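Glutathione peroxidase (PDB 6VPD) probably reduces hydroperoxides to alcohols with electrons drawn from thioredoxin, acting as a glutathione peroxidase-like thioredoxin peroxidase. Local coordinates at residues P82-V87 / E185-P190. Sequence-based numbering, arbitrary orientation.
Sequences PDDFVV and EAIKQP
Ile187, near the C-terminal end of helix 176-188, reaches Asp84 and Phe85 with its two branches. Its CG2 methyl packs against the carboxylate end of Asp84, 3.7 Å from OD1 of that residue. The other branch ends in CD1, which lies 4.0 Å from CB of Phe85 and 4.1 Å from CB of Asp84, thus covering the point where the loop passes into the strand. With CG1 anti to the carbonyl carbon of Ile187 (chi1 -72°) and the chain extended beyond it, CD1 reaches both CB atoms, and the Ile187 and Asp84 side chains cross at about a right angle. Phe85 offers its CB rather than its ring: with CG anti to the backbone N (chi1 169°), the ring leads away from Ile187 and packs on Tyr74 and Ile77 of helix 64-80 and on Leu53.

These separations, each involving at least one carbon, mark a van der Waals meeting, and the 125 Å² buried over both sides shows its small extent. Polar support comes from Arg162, whose NH2 forms a salt bridge with OD1 of Asp84 and a hydrogen bond with the carbonyl O of Ile187, bridging both segments. Val51 and Ile77 also touch Ile187. Backbone bonds from Asp84 and Val86 to Val51 tie 82-87 to the parallel strand 51-58. The C-terminal end of helix 176-188 meets the beginning of strand 85-92, an edge strand, within this chain, of the mixed sheet of the thioredoxin fold.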
loop_
_atom_site.group_PDB
_atom_site.type_symbol
_atom_site.label_atom_id
_atom_site.label_comp_id
_atom_site.label_asym_id
_atom_site.label_seq_id
_atom_site.Cartn_x
_atom_site.Cartn_y
_atom_site.Cartn_z
ATOM N N PRO A 82 27.796 0.316 13.393
ATOM C CA PRO A 82 28.439 0.340 12.072
ATOM C C PRO A 82 28.811 -1.064 11.610
ATOM O O PRO A 82 29.380 -1.854 12.370
ATOM C CB PRO A 82 29.674 1.223 12.296
ATOM C CG PRO A 82 29.956 1.133 13.772
ATOM C CD PRO A 82 28.594 1.005 14.425
ATOM N N ASP A 83 28.463 -1.368 10.353
ATOM C CA ASP A 83 28.725 -2.650 9.693
ATOM C C ASP A 83 27.761 -3.743 10.150
ATOM O O ASP A 83 27.764 -4.852 9.594
ATOM C CB ASP A 83 30.168 -3.120 9.927
ATOM C CG ASP A 83 31.195 -2.364 9.084
ATOM O OD1 ASP A 83 30.874 -1.279 8.535
ATOM O OD2 ASP A 83 32.345 -2.864 9.012
ATOM N N ASP A 84 26.930 -3.453 11.158
ATOM C CA ASP A 84 26.007 -4.466 11.665
ATOM C C ASP A 84 24.848 -4.749 10.725
ATOM O O ASP A 84 24.221 -5.809 10.858
ATOM C CB ASP A 84 25.428 -4.044 13.010
ATOM C CG ASP A 84 26.393 -4.239 14.131
ATOM O OD1 ASP A 84 26.448 -5.386 14.632
ATOM O OD2 ASP A 84 27.095 -3.258 14.498
ATOM N N PHE A 85 24.572 -3.844 9.780
ATOM C CA PHE A 85 23.257 -3.741 9.154
ATOM C C PHE A 85 23.384 -3.204 7.730
ATOM O O PHE A 85 23.892 -2.099 7.529
ATOM C CB PHE A 85 22.357 -2.836 10.006
ATOM C CG PHE A 85 21.074 -2.452 9.336
ATOM C CD1 PHE A 85 20.159 -3.432 8.939
ATOM C CD2 PHE A 85 20.785 -1.113 9.082
ATOM C CE1 PHE A 85 18.979 -3.088 8.302
ATOM C CE2 PHE A 85 19.616 -0.752 8.459
ATOM C CZ PHE A 85 18.699 -1.744 8.061
ATOM N N VAL A 86 22.912 -3.967 6.739
ATOM C CA VAL A 86 22.948 -3.555 5.340
ATOM C C VAL A 86 21.529 -3.541 4.771
ATOM O O VAL A 86 20.699 -4.394 5.106
ATOM C CB VAL A 86 23.876 -4.468 4.509
ATOM C CG1 VAL A 86 23.595 -5.915 4.795
ATOM C CG2 VAL A 86 23.720 -4.195 3.031
ATOM N N VAL A 87 21.251 -2.553 3.925
ATOM C CA VAL A 87 20.002 -2.441 3.187
ATOM C C VAL A 87 20.289 -2.784 1.729
ATOM O O VAL A 87 21.221 -2.231 1.125
ATOM C CB VAL A 87 19.412 -1.026 3.316
ATOM C CG1 VAL A 87 18.171 -0.857 2.429
ATOM C CG2 VAL A 87 19.109 -0.701 4.786
ATOM N N GLU A 185 16.857 -5.076 17.651
ATOM C CA GLU A 185 16.764 -6.376 18.316
ATOM C C GLU A 185 17.476 -7.469 17.519
ATOM O O GLU A 185 18.184 -8.303 18.095
ATOM C CB GLU A 185 15.301 -6.752 18.544
ATOM C CG GLU A 185 15.029 -8.082 19.301
ATOM C CD GLU A 185 16.075 -8.487 20.378
ATOM O OE1 GLU A 185 17.057 -9.190 20.057
ATOM O OE2 GLU A 185 15.920 -8.106 21.564
ATOM N N ALA A 186 17.297 -7.498 16.191
ATOM C CA ALA A 186 18.043 -8.486 15.422
ATOM C C ALA A 186 19.541 -8.272 15.585
ATOM O O ALA A 186 20.294 -9.250 15.650
ATOM C CB ALA A 186 17.649 -8.458 13.949
ATOM N N ILE A 187 19.981 -7.012 15.731
ATOM C CA ILE A 187 21.411 -6.716 15.836
ATOM C C ILE A 187 21.966 -7.167 17.189
ATOM O O ILE A 187 23.061 -7.742 17.264
ATOM C CB ILE A 187 21.668 -5.216 15.583
ATOM C CG1 ILE A 187 21.469 -4.878 14.108
ATOM C CG2 ILE A 187 23.082 -4.802 16.048
ATOM C CD1 ILE A 187 21.491 -3.396 13.838
ATOM N N LYS A 188 21.237 -6.904 18.281
ATOM C CA LYS A 188 21.739 -7.313 19.592
ATOM C C LYS A 188 21.789 -8.829 19.759
ATOM O O LYS A 188 22.430 -9.309 20.697
ATOM C CB LYS A 188 20.891 -6.713 20.708
ATOM C CG LYS A 188 20.881 -5.201 20.778
ATOM C CD LYS A 188 19.943 -4.773 21.896
ATOM C CE LYS A 188 20.251 -3.385 22.371
ATOM N NZ LYS A 188 20.206 -2.434 21.226
ATOM N N GLN A 189 21.143 -9.583 18.882
ATOM C CA GLN A 189 21.137 -11.043 18.890
ATOM C C GLN A 189 22.436 -11.574 18.286
ATOM O O GLN A 189 22.879 -11.081 17.248
ATOM C CB GLN A 189 19.944 -11.581 18.081
ATOM C CG GLN A 189 18.638 -11.638 18.830
ATOM C CD GLN A 189 18.637 -12.725 19.891
ATOM O OE1 GLN A 189 19.177 -13.823 19.688
ATOM N NE2 GLN A 189 18.034 -12.424 21.034
ATOM N N PRO A 190 23.066 -12.570 18.894
ATOM C CA PRO A 190 24.258 -13.149 18.269
ATOM C C PRO A 190 23.875 -14.032 17.092
ATOM O O PRO A 190 22.779 -14.594 17.050
ATOM C CB PRO A 190 24.892 -13.965 19.400
ATOM C CG PRO A 190 23.759 -14.291 20.308
ATOM C CD PRO A 190 22.798 -13.143 20.227
#